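Local structure of DNA alpha-glucosyltransferase (Enterobacteria phage T4, 1XV5) at residues A[190-201]-A[283-292]. The protein is a bacteriophage glycosyltransferase of the GT-B fold, built from two Rossmann-like domains, with uridine-5'-diphosphate bound in the model. Residues are numbered along the deposited sequence; the frame is centred on the assembly and turned at random.
Sequences KDVSEINMNINR and ERMSKSGFGY
Asn200-Arg201 and Phe290-Gly291 pair as parallel strands, with Arg201 N donating to Phe290 O (2.8 Å) and Arg201 O accepting from Tyr292 N; a beta bulge at the turn Asn196-Ile199 separates this ladder from an earlier bridge, where Asn196 N bonds Lys287 O and Asn196 O takes Gly289 N. There the backbones pass with Met197 CA 3.9 Å from Gly289 CA, and glycine fits because a CB would run into Met197 O.

Arginine suits position 201 because its long chain spans from strand to helix. Its methylenes slide past Met285, Arg201 CG lying 3.7 Å from Met285 CE. A bend at chi3 (-57°) brings the edge of the guanidinium to Ser288, and Arg201 NE donates to Ser288 OG at 2.8 Å, almost exactly in the guanidinium plane, while Arg284 CB lies over one face. Ser288 OG in turn donates to Arg284 O, so this small hydroxyl links the arginine to the last helical turn. The two arginines come close, but both form salt bridges with Glu233, which probably offsets their like charges.

At the other end, Lys190, a long cationic chain, bends at chi2 and chi4 so that Lys190 NZ donates a hydrogen bond to Ser286 OG (2.9 Å) and forms a salt bridge with Glu283 OE1 (3.1 Å), besides bonding Tyr188 O. Buried Ile195 lays CG2 against the Ser288-Gly289 backbone, Ile195 CG2 being 3.5 Å from Gly289 N.

The paired strands lie centrally in the parallel Rossmann-like sheet that carries Glu233, between strands 229-233 and 319-323. Helix 354-365 packs on Phe290 and Tyr292, helix 212-223 on Asn200 and Tyr292, and helix 368-386 on Ile195 and Met197.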
loop_
_atom_site.group_PDB
_atom_site.type_symbol
_atom_site.label_atom_id
_atom_site.label_comp_id
_atom_site.label_asym_id
_atom_site.label_seq_id
_atom_site.Cartn_x
_atom_site.Cartn_y
_atom_site.Cartn_z
ATOM N N LYS A 190 -10.256 19.772 -3.131
ATOM C CA LYS A 190 -10.163 21.185 -3.477
ATOM C C LYS A 190 -11.128 21.547 -4.595
ATOM O O LYS A 190 -11.540 20.686 -5.371
ATOM C CB LYS A 190 -8.745 21.523 -3.952
ATOM C CG LYS A 190 -7.642 21.280 -2.934
ATOM C CD LYS A 190 -7.694 22.296 -1.806
ATOM C CE LYS A 190 -6.545 22.094 -0.823
ATOM N NZ LYS A 190 -6.624 20.771 -0.145
ATOM N N ASP A 191 -11.485 22.824 -4.678
ATOM C CA ASP A 191 -12.353 23.278 -5.751
ATOM C C ASP A 191 -11.441 23.233 -6.975
ATOM O O ASP A 191 -10.234 23.463 -6.855
ATOM C CB ASP A 191 -12.833 24.710 -5.496
ATOM C CG ASP A 191 -13.800 25.200 -6.564
ATOM O OD1 ASP A 191 -13.344 25.729 -7.602
ATOM O OD2 ASP A 191 -15.024 25.045 -6.369
ATOM N N VAL A 192 -12.005 22.937 -8.141
ATOM C CA VAL A 192 -11.206 22.834 -9.359
ATOM C C VAL A 192 -10.366 24.081 -9.661
ATOM O O VAL A 192 -9.285 23.981 -10.244
ATOM C CB VAL A 192 -12.099 22.486 -10.588
ATOM C CG1 VAL A 192 -13.034 23.641 -10.915
ATOM C CG2 VAL A 192 -11.223 22.136 -11.787
ATOM N N SER A 193 -10.843 25.248 -9.240
ATOM C CA SER A 193 -10.117 26.495 -9.488
ATOM C C SER A 193 -8.796 26.574 -8.726
ATOM O O SER A 193 -7.925 27.371 -9.069
ATOM C CB SER A 193 -10.989 27.696 -9.108
ATOM O OG SER A 193 -11.223 27.724 -7.709
ATOM N N GLU A 194 -8.654 25.746 -7.696
ATOM C CA GLU A 194 -7.451 25.725 -6.865
ATOM C C GLU A 194 -6.383 24.766 -7.384
ATOM O O GLU A 194 -5.281 24.708 -6.841
ATOM C CB GLU A 194 -7.810 25.298 -5.435
ATOM C CG GLU A 194 -8.703 26.249 -4.660
ATOM C CD GLU A 194 -9.067 25.696 -3.289
ATOM O OE1 GLU A 194 -10.040 24.915 -3.189
ATOM O OE2 GLU A 194 -8.365 26.027 -2.312
ATOM N N ILE A 195 -6.710 24.013 -8.426
ATOM C CA ILE A 195 -5.785 23.019 -8.965
ATOM C C ILE A 195 -4.877 23.507 -10.094
ATOM O O ILE A 195 -5.340 24.115 -11.056
ATOM C CB ILE A 195 -6.569 21.778 -9.453
ATOM C CG1 ILE A 195 -7.289 21.130 -8.268
ATOM C CG2 ILE A 195 -5.623 20.778 -10.118
ATOM C CD1 ILE A 195 -8.168 19.963 -8.649
ATOM N N ASN A 196 -3.581 23.235 -9.960
ATOM C CA ASN A 196 -2.614 23.625 -10.984
ATOM C C ASN A 196 -2.573 22.488 -11.999
ATOM O O ASN A 196 -1.941 21.460 -11.769
ATOM C CB ASN A 196 -1.224 23.819 -10.376
ATOM C CG ASN A 196 -0.231 24.399 -11.370
ATOM O OD1 ASN A 196 -0.327 24.156 -12.574
ATOM N ND2 ASN A 196 0.737 25.164 -10.868
ATOM N N MET A 197 -3.254 22.685 -13.121
ATOM C CA MET A 197 -3.329 21.678 -14.173
ATOM C C MET A 197 -1.995 21.253 -14.788
ATOM O O MET A 197 -1.900 20.171 -15.364
ATOM C CB MET A 197 -4.259 22.173 -15.288
ATOM C CG MET A 197 -5.706 22.350 -14.855
ATOM S SD MET A 197 -6.455 20.794 -14.327
ATOM C CE MET A 197 -7.831 21.379 -13.356
ATOM N N ASN A 198 -0.964 22.083 -14.668
ATOM C CA ASN A 198 0.321 21.733 -15.265
ATOM C C ASN A 198 1.221 20.871 -14.388
ATOM O O ASN A 198 2.304 20.475 -14.812
ATOM C CB ASN A 198 1.074 22.997 -15.685
ATOM C CG ASN A 198 0.317 23.798 -16.726
ATOM O OD1 ASN A 198 -0.413 23.236 -17.546
ATOM N ND2 ASN A 198 0.499 25.112 -16.713
ATOM N N ILE A 199 0.768 20.569 -13.176
ATOM C CA ILE A 199 1.555 19.740 -12.271
ATOM C C ILE A 199 1.162 18.273 -12.396
ATOM O O ILE A 199 -0.015 17.919 -12.291
ATOM C CB ILE A 199 1.361 20.162 -10.794
ATOM C CG1 ILE A 199 1.673 21.650 -10.628
ATOM C CG2 ILE A 199 2.247 19.310 -9.894
ATOM C CD1 ILE A 199 3.056 22.063 -11.098
ATOM N N ASN A 200 2.161 17.428 -12.630
ATOM C CA ASN A 200 1.958 15.994 -12.761
ATOM C C ASN A 200 2.756 15.382 -11.621
ATOM O O ASN A 200 3.983 15.432 -11.619
ATOM C CB ASN A 200 2.468 15.525 -14.124
ATOM C CG ASN A 200 1.770 16.234 -15.271
ATOM O OD1 ASN A 200 2.175 17.322 -15.693
ATOM N ND2 ASN A 200 0.702 15.632 -15.765
ATOM N N ARG A 201 2.048 14.809 -10.654
ATOM C CA ARG A 201 2.689 14.260 -9.465
ATOM C C ARG A 201 2.566 12.749 -9.313
ATOM O O ARG A 201 1.469 12.202 -9.199
ATOM C CB ARG A 201 2.109 14.974 -8.236
ATOM C CG ARG A 201 2.842 14.756 -6.909
ATOM C CD ARG A 201 2.147 15.541 -5.790
ATOM N NE ARG A 201 2.050 16.972 -6.094
ATOM C CZ ARG A 201 3.001 17.870 -5.842
ATOM N NH1 ARG A 201 4.139 17.505 -5.264
ATOM N NH2 ARG A 201 2.828 19.137 -6.200
ATOM N N GLU A 283 -2.194 16.948 0.596
ATOM C CA GLU A 283 -2.491 18.362 0.400
ATOM C C GLU A 283 -1.904 18.817 -0.939
ATOM O O GLU A 283 -2.587 19.463 -1.738
ATOM C CB GLU A 283 -1.909 19.184 1.557
ATOM C CG GLU A 283 -2.125 20.688 1.473
ATOM C CD GLU A 283 -3.592 21.090 1.394
ATOM O OE1 GLU A 283 -4.447 20.399 1.987
ATOM O OE2 GLU A 283 -3.884 22.115 0.746
ATOM N N ARG A 284 -0.645 18.467 -1.191
ATOM C CA ARG A 284 0.007 18.848 -2.443
ATOM C C ARG A 284 -0.686 18.213 -3.646
ATOM O O ARG A 284 -0.888 18.866 -4.678
ATOM C CB ARG A 284 1.482 18.423 -2.446
ATOM C CG ARG A 284 2.390 19.236 -1.529
ATOM C CD ARG A 284 3.860 18.854 -1.736
ATOM N NE ARG A 284 4.180 17.511 -1.254
ATOM C CZ ARG A 284 4.548 17.227 -0.008
ATOM N NH1 ARG A 284 4.644 18.194 0.897
ATOM N NH2 ARG A 284 4.839 15.977 0.332
ATOM N N MET A 285 -1.047 16.942 -3.504
ATOM C CA MET A 285 -1.698 16.210 -4.585
ATOM C C MET A 285 -3.080 16.765 -4.904
ATOM O O MET A 285 -3.475 16.815 -6.070
ATOM C CB MET A 285 -1.813 14.729 -4.221
ATOM C CG MET A 285 -2.336 13.841 -5.343
ATOM S SD MET A 285 -1.196 13.712 -6.745
ATOM C CE MET A 285 0.041 12.558 -6.082
ATOM N N SER A 286 -3.808 17.193 -3.872
ATOM C CA SER A 286 -5.151 17.732 -4.063
ATOM C C SER A 286 -5.133 19.000 -4.910
ATOM O O SER A 286 -6.168 19.415 -5.441
ATOM C CB SER A 286 -5.805 18.035 -2.709
ATOM O OG SER A 286 -5.184 19.152 -2.089
ATOM N N LYS A 287 -3.961 19.616 -5.026
ATOM C CA LYS A 287 -3.815 20.837 -5.810
ATOM C C LYS A 287 -3.033 20.594 -7.094
ATOM O O LYS A 287 -2.639 21.540 -7.775
ATOM C CB LYS A 287 -3.128 21.925 -4.968
ATOM C CG LYS A 287 -3.989 22.416 -3.800
ATOM C CD LYS A 287 -3.277 23.461 -2.938
ATOM C CE LYS A 287 -2.117 22.857 -2.163
ATOM N NZ LYS A 287 -1.547 23.811 -1.165
ATOM N N SER A 288 -2.816 19.320 -7.417
ATOM C CA SER A 288 -2.085 18.933 -8.623
ATOM C C SER A 288 -3.064 18.443 -9.685
ATOM O O SER A 288 -3.995 17.696 -9.391
ATOM C CB SER A 288 -1.082 17.825 -8.302
ATOM O OG SER A 288 -0.150 18.251 -7.326
ATOM N N GLY A 289 -2.846 18.865 -10.924
ATOM C CA GLY A 289 -3.742 18.469 -11.993
ATOM C C GLY A 289 -3.878 16.972 -12.190
ATOM O O GLY A 289 -4.990 16.443 -12.285
ATOM N N PHE A 290 -2.746 16.279 -12.245
ATOM C CA PHE A 290 -2.770 14.845 -12.467
ATOM C C PHE A 290 -1.837 14.076 -11.553
ATOM O O PHE A 290 -0.686 14.464 -11.351
ATOM C CB PHE A 290 -2.442 14.558 -13.938
ATOM C CG PHE A 290 -3.341 15.282 -14.890
ATOM C CD1 PHE A 290 -3.085 16.605 -15.244
ATOM C CD2 PHE A 290 -4.510 14.682 -15.345
ATOM C CE1 PHE A 290 -3.991 17.323 -16.031
ATOM C CE2 PHE A 290 -5.418 15.391 -16.130
ATOM C CZ PHE A 290 -5.158 16.713 -16.471
ATOM N N GLY A 291 -2.368 12.995 -10.987
ATOM C CA GLY A 291 -1.604 12.141 -10.097
ATOM C C GLY A 291 -1.293 10.848 -10.822
ATOM O O GLY A 291 -2.137 10.315 -11.548
ATOM N N TYR A 292 -0.088 10.331 -10.613
ATOM C CA TYR A 292 0.341 9.114 -11.279
ATOM C C TYR A 292 0.697 7.987 -10.326
ATOM O O TYR A 292 1.402 8.185 -9.341
ATOM C CB TYR A 292 1.558 9.407 -12.155
ATOM C CG TYR A 292 1.290 10.379 -13.279
ATOM C CD1 TYR A 292 1.325 9.959 -14.609
ATOM C CD2 TYR A 292 0.998 11.716 -13.015
ATOM C CE1 TYR A 292 1.076 10.852 -15.654
ATOM C CE2 TYR A 292 0.747 12.618 -14.051
ATOM C CZ TYR A 292 0.789 12.177 -15.366
ATOM O OH TYR A 292 0.540 13.063 -16.394
HETATM O O HOH W 1 -8.775 18.207 -4.969
#